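Local coordinates for protein ATP grasp ligase (Microcystis aeruginosa MRC, PDB 5IG9) that is an ATP-grasp ligase of microviridin biosynthesis, probably using ATP to close ester cross-links between side chains of its precursor peptide, at residues A[31-34]-A[35-38]; A[94-97]-A[98-102]; A[117-120]-A[121-125]; A[262-265]-A[266-270]. All coordinates share one frame; numbering follows the deposited sequence.

Interaction 1 of 4, residues A[31-34]-A[35-38]; sequences RFDT and DRFP
Where strand 29-33, an outer strand of the parallel sheet in the Rossmann-like pre-ATP-grasp domain, runs out into a turn, Asp33 and Arg36 meet through both backbone and side chain. The amide of Arg36 donates to Asp33 O (3.2 Å), reaching it from above the carbonyl plane, and one residue further on Phe37 N makes a weak bond to Thr34 O (3.3 Å). Two successive bonds to the third residue back therefore fold the chain over on itself. The fold brings the guanidinium of Arg36 round to the carboxylate: NH1 bridges to Asp33 OD2 (3.1 Å), arriving on its anti side and a little out of the carboxylate plane. The oxygen lies close to the guanidinium plane, but the two flat groups are turned 71° against each other. The other oxygen has its own arginine. Arg31 NE runs almost straight, at 177°, into the syn lone pair of Asp33 OD1 (2.8 Å), so the carboxylate is pinned between two guanidinium groups, which probably keeps it ionised. With chi1 of Asp33 at -66°, CG stands beside the backbone N, and both arginines can reach it. Arg36 divides its charge further, pairing with Asp57 and Glu40. On the apolar side Phe32 CE1 approaches Phe37 CB (4.4 Å), and a cis peptide bond joins Phe37 to Pro38. The Phe32 and Phe37 rings pack on helix 87-107 and on Val43 of strand 42-47, while Thr34 OG1 is tied to Thr7 at the end of neighbouring strand 3-7.

Interaction 2 of 4, residues A[94-97]-A[98-102]; sequences LKEC and RLSIR
Arg98 takes up Leu94 O through its backbone N (2.9 Å), the first in a row of bonds between residues four apart in helix 87-107. Beyond CB its chain turns away from residues 94-97 and lays a guanidinium face over CD of Arg102. Leu99 comes next: its N bonds to Lys95 O (3.1 Å), and its CG, held beside the backbone N by a chi1 of -72°, sits against that same carbonyl oxygen. Ser100 grips the helix twice. Its N (3.0 Å) and its OG (2.6 Å) both donate to Glu96 O, arriving from opposite faces of the carbonyl plane, so the hydroxyl is folded back onto its own helix. With an alanine here Glu96 O would keep only the backbone bond from residue 100, and the packing on Leu168 of the second subunit would probably be thinner. The side chain of Glu96 is occupied with the second subunit, where Ser169 and the backbone of Leu168 bind its two oxygens. Ile101 N meets Cys97 O (3.0 Å) nearly straight on, at 171°, and its CG1 also packs against that oxygen. Arg102 closes the segment; its guanidinium forms a salt bridge with Asp120. The arrangement is that of the crossover helix in a beta-alpha-beta unit, joining strands 69-72 and 111-113 of a Rossmann-like fold, with one side of the helix given over to the subunit interface.

Interaction 3 of 4, residues A[117-120]-A[121-125]; sequences AKVD and HANHK
Two bonds of alpha-helical span, His121 N to Ala117 O (3.2 Å) and Ala122 N to Lys118 O (2.9 Å), give way to a weak, shorter-span one from Asn123 N to Asp120 O (3.4 Å). This is the C-terminal turn of helix 116-122, passing almost directly into helix 125-134, for which His124 is the N-cap residue. The carboxamide of Asn123 folds back over the turn it has just left. Its CG stands beside the backbone N (chi1 -82°), which sets the amide against Val119 O with ND2 at 3.2 Å, but the angle is too poor for a hydrogen bond. ND2 also touches the methyl CG1 of Val119 (3.8 Å). Asp120 points its carboxylate elsewhere, to a salt bridge with Arg102 of helix 87-107. His121 and Ala122 lean on Tyr272 and Phe273 of helix 260-273, and His121 also packs on Ala117 of the second subunit, whose own His121 returns the contact. The imidazole of His124 swings back under the turn: CE1 lies 3.5 Å from Asp120 O, while ND1 gives a weak hydrogen bond to His121 O (3.4 Å).

Interaction 4 of 4, residues A[262-265]-A[266-270]; sequences IEKQ and LLELM
Leu266 folds its side chain back against Ile262, one turn earlier in helix 260-273. Its N bonds to Ile262 O (2.9 Å), its CG rests against the same oxygen, and CD1 meets CG2 of Ile262 (4.3 Å), forming a short apolar ridge. Gln265 contributes mostly through its backbone, its O accepting from Leu269 N (2.9 Å). Its extended side chain leaves the contact, and NE2 bonds to the backbone oxygen of Leu135. Lys264, on the solvent side, runs alongside Glu268, both chains pointing the same way. A chi1 of 97° and a bend at chi2 carry the lysine along the helix until NZ reaches Glu268 OE2 (3.1 Å) in a salt bridge, nearly along the C-O bond direction. Beneath it Glu268 N donates to Lys264 O (3.1 Å), so side chain and main chain link the same pair. If Glu268 were an alanine, Lys264 NZ would probably lose its charged mate and its long chain would be freer to swing. The inner side of the helix, with Ile262 and Leu266, lies on Ile218, Ile220, Ile280 and Met282: an amphipathic helix packed across the antiparallel sheet of the ATP-grasp fold.

Along the chain the four contacts follow one another without overlap. Interactions 1 and 2, their centres 12 Å apart, share the Rossmann-like domain and touch directly: Phe37 CE2 packs on Cys97 CB (3.7 Å), so the turn after strand 29-33 is wedged against helix 87-107. Interaction 2 is joined to interaction 3 by the salt bridge Arg102 NH2 to Asp120 OD2 (2.7 Å), although their centres are 18 Å apart. Interaction 4, on helix 260-273, stands about 7 Å from interaction 3 at the nearest atoms. Residues 117-125 thus lie between the N-terminal domain and the helix backing the antiparallel sheet. Interactions 1 to 3 also touch the second subunit, tying this region to the dimer.

Interaction 1 of 4, residues A[31-34]-A[35-38]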
loop_
_atom_site.group_PDB
_atom_site.type_symbol
_atom_site.label_atom_id
_atom_site.label_comp_id
_atom_site.label_asym_id
_atom_site.label_seq_id
_atom_site.Cartn_x
_atom_site.Cartn_y
_atom_site.Cartn_z
ATOM N N ARG A 31 -4.946 -19.110 13.638
ATOM C CA ARG A 31 -5.815 -18.164 12.948
ATOM C C ARG A 31 -5.766 -16.815 13.656
ATOM O O ARG A 31 -6.091 -16.722 14.844
ATOM C CB ARG A 31 -7.253 -18.680 12.891
ATOM C CG ARG A 31 -8.256 -17.630 12.440
ATOM C CD ARG A 31 -9.591 -18.245 12.068
ATOM N NE ARG A 31 -10.549 -17.229 11.654
ATOM C CZ ARG A 31 -11.680 -17.491 11.011
ATOM N NH1 ARG A 31 -11.990 -18.741 10.705
ATOM N NH2 ARG A 31 -12.497 -16.504 10.667
ATOM N N PHE A 32 -5.386 -15.775 12.922
ATOM C CA PHE A 32 -5.262 -14.423 13.459
ATOM C C PHE A 32 -6.321 -13.544 12.800
ATOM O O PHE A 32 -6.169 -13.137 11.645
ATOM C CB PHE A 32 -3.855 -13.878 13.220
ATOM C CG PHE A 32 -3.675 -12.439 13.631
ATOM C CD1 PHE A 32 -4.182 -11.977 14.835
ATOM C CD2 PHE A 32 -2.973 -11.558 12.824
ATOM C CE1 PHE A 32 -4.010 -10.655 15.218
ATOM C CE2 PHE A 32 -2.796 -10.237 13.203
ATOM C CZ PHE A 32 -3.315 -9.786 14.402
ATOM N N ASP A 33 -7.390 -13.247 13.538
ATOM C CA ASP A 33 -8.465 -12.395 13.032
ATOM C C ASP A 33 -8.048 -10.942 13.206
ATOM O O ASP A 33 -8.030 -10.414 14.321
ATOM C CB ASP A 33 -9.777 -12.695 13.746
ATOM C CG ASP A 33 -10.303 -14.085 13.439
ATOM O OD1 ASP A 33 -10.024 -14.598 12.334
ATOM O OD2 ASP A 33 -10.994 -14.668 14.302
ATOM N N THR A 34 -7.713 -10.289 12.091
ATOM C CA THR A 34 -7.193 -8.927 12.156
ATOM C C THR A 34 -8.239 -7.940 12.654
ATOM O O THR A 34 -7.889 -6.927 13.267
ATOM C CB THR A 34 -6.672 -8.496 10.783
ATOM O OG1 THR A 34 -7.694 -8.694 9.799
ATOM C CG2 THR A 34 -5.446 -9.303 10.400
ATOM N N ASP A 35 -9.522 -8.212 12.408
ATOM C CA ASP A 35 -10.560 -7.285 12.844
ATOM C C ASP A 35 -10.794 -7.338 14.347
ATOM O O ASP A 35 -11.324 -6.374 14.911
ATOM C CB ASP A 35 -11.865 -7.562 12.097
ATOM C CG ASP A 35 -12.412 -8.947 12.371
ATOM O OD1 ASP A 35 -11.605 -9.881 12.561
ATOM O OD2 ASP A 35 -13.651 -9.101 12.396
ATOM N N ARG A 36 -10.409 -8.427 15.007
ATOM C CA ARG A 36 -10.544 -8.552 16.451
ATOM C C ARG A 36 -9.318 -8.043 17.198
ATOM O O ARG A 36 -9.171 -8.320 18.393
ATOM C CB ARG A 36 -10.843 -10.006 16.819
ATOM C CG ARG A 36 -12.181 -10.479 16.267
ATOM C CD ARG A 36 -12.468 -11.935 16.578
ATOM N NE ARG A 36 -12.080 -12.306 17.932
ATOM C CZ ARG A 36 -11.181 -13.243 18.213
ATOM N NH1 ARG A 36 -10.590 -13.908 17.229
ATOM N NH2 ARG A 36 -10.879 -13.525 19.474
ATOM N N PHE A 37 -8.439 -7.321 16.514
ATOM C CA PHE A 37 -7.340 -6.582 17.122
ATOM C C PHE A 37 -7.652 -5.104 16.943
ATOM O O PHE A 37 -8.063 -4.694 15.861
ATOM C CB PHE A 37 -6.004 -6.955 16.465
ATOM C CG PHE A 37 -4.878 -5.991 16.755
ATOM C CD1 PHE A 37 -4.110 -6.125 17.902
ATOM C CD2 PHE A 37 -4.570 -4.973 15.866
ATOM C CE1 PHE A 37 -3.071 -5.248 18.164
ATOM C CE2 PHE A 37 -3.531 -4.094 16.126
ATOM C CZ PHE A 37 -2.782 -4.232 17.276
ATOM N N PRO A 38 -7.444 -4.288 17.988
ATOM C CA PRO A 38 -6.865 -4.595 19.300
ATOM C C PRO A 38 -7.891 -4.884 20.391
ATOM O O PRO A 38 -7.517 -5.115 21.542
ATOM C CB PRO A 38 -6.105 -3.318 19.626
ATOM C CG PRO A 38 -6.997 -2.248 19.063
ATOM C CD PRO A 38 -7.631 -2.836 17.817
#

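Interaction 2 of 4, residues A[94-97]-A[98-102]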
loop_
_atom_site.group_PDB
_atom_site.type_symbol
_atom_site.label_atom_id
_atom_site.label_comp_id
_atom_site.label_asym_id
_atom_site.label_seq_id
_atom_site.Cartn_x
_atom_site.Cartn_y
_atom_site.Cartn_z
ATOM N N LEU A 94 -7.252 3.053 13.413
ATOM C CA LEU A 94 -7.195 2.096 12.312
ATOM C C LEU A 94 -5.848 2.157 11.603
ATOM O O LEU A 94 -5.245 1.123 11.300
ATOM C CB LEU A 94 -8.329 2.362 11.322
ATOM C CG LEU A 94 -9.754 2.032 11.761
ATOM C CD1 LEU A 94 -10.757 2.439 10.692
ATOM C CD2 LEU A 94 -9.880 0.556 12.075
ATOM N N LYS A 95 -5.362 3.367 11.333
ATOM C CA LYS A 95 -4.091 3.518 10.635
ATOM C C LYS A 95 -2.924 3.026 11.483
ATOM O O LYS A 95 -1.946 2.501 10.941
ATOM C CB LYS A 95 -3.895 4.980 10.234
ATOM C CG LYS A 95 -2.690 5.238 9.350
ATOM C CD LYS A 95 -2.736 6.644 8.777
ATOM C CE LYS A 95 -1.443 6.990 8.057
ATOM N NZ LYS A 95 -1.110 6.010 6.987
ATOM N N GLU A 96 -3.010 3.178 12.807
ATOM C CA GLU A 96 -1.953 2.668 13.676
ATOM C C GLU A 96 -1.975 1.146 13.734
ATOM O O GLU A 96 -0.919 0.503 13.716
ATOM C CB GLU A 96 -2.093 3.260 15.079
ATOM C CG GLU A 96 -0.986 2.859 16.041
ATOM C CD GLU A 96 0.323 3.572 15.760
ATOM O OE1 GLU A 96 0.298 4.623 15.085
ATOM O OE2 GLU A 96 1.376 3.079 16.217
ATOM N N CYS A 97 -3.169 0.554 13.811
ATOM C CA CYS A 97 -3.284 -0.902 13.808
ATOM C C CYS A 97 -2.762 -1.491 12.506
ATOM O O CYS A 97 -2.038 -2.495 12.510
ATOM C CB CYS A 97 -4.738 -1.315 14.027
ATOM S SG CYS A 97 -5.411 -0.860 15.632
ATOM N N ARG A 98 -3.120 -0.875 11.377
ATOM C CA ARG A 98 -2.698 -1.393 10.080
ATOM C C ARG A 98 -1.181 -1.363 9.948
ATOM O O ARG A 98 -0.563 -2.354 9.546
ATOM C CB ARG A 98 -3.363 -0.591 8.959
ATOM C CG ARG A 98 -2.913 -0.976 7.559
ATOM C CD ARG A 98 -3.601 -0.117 6.514
ATOM N NE ARG A 98 -2.666 0.323 5.485
ATOM C CZ ARG A 98 -2.448 -0.321 4.344
ATOM N NH1 ARG A 98 -3.106 -1.442 4.072
ATOM N NH2 ARG A 98 -1.573 0.160 3.471
ATOM N N LEU A 99 -0.558 -0.238 10.304
ATOM C CA LEU A 99 0.898 -0.148 10.245
ATOM C C LEU A 99 1.568 -1.131 11.198
ATOM O O LEU A 99 2.650 -1.648 10.894
ATOM C CB LEU A 99 1.353 1.271 10.565
ATOM C CG LEU A 99 1.074 2.324 9.500
ATOM C CD1 LEU A 99 1.624 3.643 9.975
ATOM C CD2 LEU A 99 1.698 1.922 8.177
ATOM N N SER A 100 0.950 -1.394 12.352
ATOM C CA SER A 100 1.537 -2.314 13.324
ATOM C C SER A 100 1.543 -3.744 12.800
ATOM O O SER A 100 2.577 -4.423 12.828
ATOM C CB SER A 100 0.771 -2.250 14.647
ATOM O OG SER A 100 0.686 -0.930 15.145
ATOM N N ILE A 101 0.389 -4.227 12.338
ATOM C CA ILE A 101 0.294 -5.615 11.902
ATOM C C ILE A 101 1.030 -5.818 10.588
ATOM O O ILE A 101 1.592 -6.891 10.344
ATOM C CB ILE A 101 -1.180 -6.048 11.797
ATOM C CG1 ILE A 101 -1.913 -5.739 13.103
ATOM C CG2 ILE A 101 -1.271 -7.534 11.496
ATOM C CD1 ILE A 101 -1.297 -6.405 14.321
ATOM N N ARG A 102 1.044 -4.806 9.720
ATOM C CA ARG A 102 1.844 -4.893 8.503
ATOM C C ARG A 102 3.324 -5.023 8.826
ATOM O O ARG A 102 4.044 -5.784 8.171
ATOM C CB ARG A 102 1.603 -3.669 7.620
ATOM C CG ARG A 102 0.307 -3.710 6.842
ATOM C CD ARG A 102 0.094 -2.419 6.078
ATOM N NE ARG A 102 1.141 -2.170 5.090
ATOM C CZ ARG A 102 1.068 -2.536 3.814
ATOM N NH1 ARG A 102 -0.004 -3.175 3.368
ATOM N NH2 ARG A 102 2.067 -2.265 2.985
#

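Interaction 3 of 4, residues A[117-120]-A[121-125]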
loop_
_atom_site.group_PDB
_atom_site.type_symbol
_atom_site.label_atom_id
_atom_site.label_comp_id
_atom_site.label_asym_id
_atom_site.label_seq_id
_atom_site.Cartn_x
_atom_site.Cartn_y
_atom_site.Cartn_z
ATOM N N ALA A 117 5.194 -7.003 0.090
ATOM C CA ALA A 117 5.791 -6.164 -0.944
ATOM C C ALA A 117 5.392 -6.626 -2.338
ATOM O O ALA A 117 5.295 -5.809 -3.262
ATOM C CB ALA A 117 7.313 -6.146 -0.796
ATOM N N LYS A 118 5.137 -7.926 -2.507
ATOM C CA LYS A 118 4.698 -8.439 -3.797
ATOM C C LYS A 118 3.223 -8.143 -4.041
ATOM O O LYS A 118 2.844 -7.761 -5.155
ATOM C CB LYS A 118 4.963 -9.941 -3.875
ATOM C CG LYS A 118 6.389 -10.321 -3.519
ATOM C CD LYS A 118 7.394 -9.534 -4.349
ATOM C CE LYS A 118 8.817 -9.964 -4.035
ATOM N NZ LYS A 118 9.830 -9.269 -4.879
ATOM N N VAL A 119 2.380 -8.319 -3.019
ATOM C CA VAL A 119 0.960 -8.015 -3.173
ATOM C C VAL A 119 0.760 -6.526 -3.417
ATOM O O VAL A 119 -0.039 -6.125 -4.272
ATOM C CB VAL A 119 0.173 -8.504 -1.944
ATOM C CG1 VAL A 119 -1.294 -8.107 -2.050
ATOM C CG2 VAL A 119 0.309 -10.009 -1.796
ATOM N N ASP A 120 1.500 -5.685 -2.688
ATOM C CA ASP A 120 1.395 -4.242 -2.878
ATOM C C ASP A 120 1.788 -3.833 -4.293
ATOM O O ASP A 120 1.152 -2.959 -4.896
ATOM C CB ASP A 120 2.264 -3.514 -1.854
ATOM C CG ASP A 120 1.606 -3.432 -0.495
ATOM O OD1 ASP A 120 0.374 -3.613 -0.432
ATOM O OD2 ASP A 120 2.312 -3.180 0.505
ATOM N N HIS A 121 2.832 -4.456 -4.841
ATOM C CA HIS A 121 3.305 -4.108 -6.175
ATOM C C HIS A 121 2.412 -4.677 -7.268
ATOM O O HIS A 121 2.328 -4.100 -8.358
ATOM C CB HIS A 121 4.737 -4.602 -6.371
ATOM C CG HIS A 121 5.391 -4.063 -7.604
ATOM N ND1 HIS A 121 5.891 -4.873 -8.600
ATOM C CD2 HIS A 121 5.618 -2.789 -8.005
ATOM C CE1 HIS A 121 6.404 -4.121 -9.559
ATOM N NE2 HIS A 121 6.251 -2.853 -9.222
ATOM N N ALA A 122 1.758 -5.806 -7.008
ATOM C CA ALA A 122 0.829 -6.365 -7.977
ATOM C C ALA A 122 -0.550 -5.722 -7.911
ATOM O O ALA A 122 -1.384 -6.005 -8.776
ATOM C CB ALA A 122 0.707 -7.877 -7.778
ATOM N N ASN A 123 -0.809 -4.865 -6.921
ATOM C CA ASN A 123 -2.119 -4.239 -6.782
ATOM C C ASN A 123 -2.327 -3.058 -7.720
ATOM O O ASN A 123 -3.438 -2.521 -7.767
ATOM C CB ASN A 123 -2.347 -3.776 -5.340
ATOM C CG ASN A 123 -2.813 -4.896 -4.433
ATOM O OD1 ASN A 123 -3.335 -5.910 -4.899
ATOM N ND2 ASN A 123 -2.629 -4.719 -3.129
ATOM N N HIS A 124 -1.297 -2.633 -8.449
ATOM C CA HIS A 124 -1.430 -1.551 -9.422
ATOM C C HIS A 124 -1.996 -2.140 -10.705
ATOM O O HIS A 124 -1.282 -2.783 -11.477
ATOM C CB HIS A 124 -0.085 -0.874 -9.662
ATOM C CG HIS A 124 0.516 -0.279 -8.427
ATOM N ND1 HIS A 124 1.583 -0.851 -7.769
ATOM C CD2 HIS A 124 0.187 0.828 -7.721
ATOM C CE1 HIS A 124 1.891 -0.117 -6.715
ATOM N NE2 HIS A 124 1.058 0.905 -6.661
ATOM N N LYS A 125 -3.293 -1.924 -10.935
ATOM C CA LYS A 125 -3.955 -2.566 -12.064
ATOM C C LYS A 125 -3.444 -2.034 -13.397
ATOM O O LYS A 125 -3.459 -2.758 -14.398
ATOM C CB LYS A 125 -5.470 -2.392 -11.950
ATOM C CG LYS A 125 -6.064 -3.112 -10.747
ATOM C CD LYS A 125 -7.541 -2.807 -10.574
ATOM C CE LYS A 125 -8.117 -3.544 -9.374
ATOM N NZ LYS A 125 -9.554 -3.214 -9.140
#

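Interaction 4 of 4, residues A[262-265]-A[266-270]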
loop_
_atom_site.group_PDB
_atom_site.type_symbol
_atom_site.label_atom_id
_atom_site.label_comp_id
_atom_site.label_asym_id
_atom_site.label_seq_id
_atom_site.Cartn_x
_atom_site.Cartn_y
_atom_site.Cartn_z
ATOM N N ILE A 262 -0.746 -19.538 -23.348
ATOM C CA ILE A 262 -1.379 -18.682 -22.349
ATOM C C ILE A 262 -0.946 -19.089 -20.946
ATOM O O ILE A 262 -0.679 -18.237 -20.091
ATOM C CB ILE A 262 -2.912 -18.722 -22.502
ATOM C CG1 ILE A 262 -3.326 -18.314 -23.918
ATOM C CG2 ILE A 262 -3.574 -17.819 -21.469
ATOM C CD1 ILE A 262 -2.999 -16.886 -24.263
ATOM N N GLU A 263 -0.861 -20.399 -20.689
ATOM C CA GLU A 263 -0.427 -20.866 -19.375
ATOM C C GLU A 263 0.991 -20.404 -19.062
ATOM O O GLU A 263 1.279 -19.978 -17.938
ATOM C CB GLU A 263 -0.517 -22.390 -19.296
ATOM C CG GLU A 263 -1.923 -22.923 -19.116
ATOM C CD GLU A 263 -1.941 -24.421 -18.896
ATOM O OE1 GLU A 263 -0.857 -25.036 -18.958
ATOM O OE2 GLU A 263 -3.033 -24.982 -18.659
ATOM N N LYS A 264 1.893 -20.484 -20.042
ATOM C CA LYS A 264 3.267 -20.062 -19.797
ATOM C C LYS A 264 3.369 -18.549 -19.650
ATOM O O LYS A 264 4.245 -18.056 -18.932
ATOM C CB LYS A 264 4.184 -20.563 -20.915
ATOM C CG LYS A 264 4.474 -19.554 -22.015
ATOM C CD LYS A 264 5.938 -19.132 -22.002
ATOM C CE LYS A 264 6.244 -18.114 -23.093
ATOM N NZ LYS A 264 7.693 -17.772 -23.117
ATOM N N GLN A 265 2.479 -17.797 -20.302
ATOM C CA GLN A 265 2.504 -16.345 -20.158
ATOM C C GLN A 265 1.972 -15.920 -18.796
ATOM O O GLN A 265 2.493 -14.980 -18.187
ATOM C CB GLN A 265 1.700 -15.687 -21.282
ATOM C CG GLN A 265 2.372 -15.739 -22.649
ATOM C CD GLN A 265 1.476 -15.224 -23.759
ATOM O OE1 GLN A 265 0.355 -15.700 -23.939
ATOM N NE2 GLN A 265 1.965 -14.243 -24.508
ATOM N N LEU A 266 0.936 -16.599 -18.301
ATOM C CA LEU A 266 0.430 -16.288 -16.969
ATOM C C LEU A 266 1.442 -16.656 -15.894
ATOM O O LEU A 266 1.527 -15.981 -14.864
ATOM C CB LEU A 266 -0.895 -17.007 -16.724
ATOM C CG LEU A 266 -2.068 -16.564 -17.596
ATOM C CD1 LEU A 266 -3.295 -17.379 -17.245
ATOM C CD2 LEU A 266 -2.337 -15.077 -17.435
ATOM N N LEU A 267 2.220 -17.716 -16.115
ATOM C CA LEU A 267 3.276 -18.053 -15.167
ATOM C C LEU A 267 4.372 -16.996 -15.167
ATOM O O LEU A 267 4.918 -16.665 -14.109
ATOM C CB LEU A 267 3.853 -19.429 -15.484
ATOM C CG LEU A 267 2.996 -20.622 -15.069
ATOM C CD1 LEU A 267 3.723 -21.909 -15.402
ATOM C CD2 LEU A 267 2.652 -20.561 -13.587
ATOM N N GLU A 268 4.709 -16.450 -16.338
ATOM C CA GLU A 268 5.670 -15.352 -16.364
ATOM C C GLU A 268 5.101 -14.109 -15.702
ATOM O O GLU A 268 5.854 -13.304 -15.144
ATOM C CB GLU A 268 6.091 -15.033 -17.797
ATOM C CG GLU A 268 6.786 -16.171 -18.509
ATOM C CD GLU A 268 7.938 -15.697 -19.373
ATOM O OE1 GLU A 268 8.670 -14.777 -18.943
ATOM O OE2 GLU A 268 8.111 -16.241 -20.485
ATOM N N LEU A 269 3.781 -13.933 -15.759
ATOM C CA LEU A 269 3.149 -12.819 -15.063
ATOM C C LEU A 269 3.256 -12.992 -13.554
ATOM O O LEU A 269 3.551 -12.037 -12.829
ATOM C CB LEU A 269 1.689 -12.696 -15.495
ATOM C CG LEU A 269 0.961 -11.410 -15.111
ATOM C CD1 LEU A 269 1.526 -10.222 -15.873
ATOM C CD2 LEU A 269 -0.523 -11.565 -15.372
ATOM N N MET A 270 3.025 -14.211 -13.064
ATOM C CA MET A 270 3.202 -14.488 -11.642
ATOM C C MET A 270 4.656 -14.297 -11.225
ATOM O O MET A 270 4.942 -13.723 -10.169
ATOM C CB MET A 270 2.741 -15.911 -11.324
ATOM C CG MET A 270 1.303 -16.204 -11.715
ATOM S SD MET A 270 0.090 -15.468 -10.608
ATOM C CE MET A 270 0.401 -16.406 -9.116
#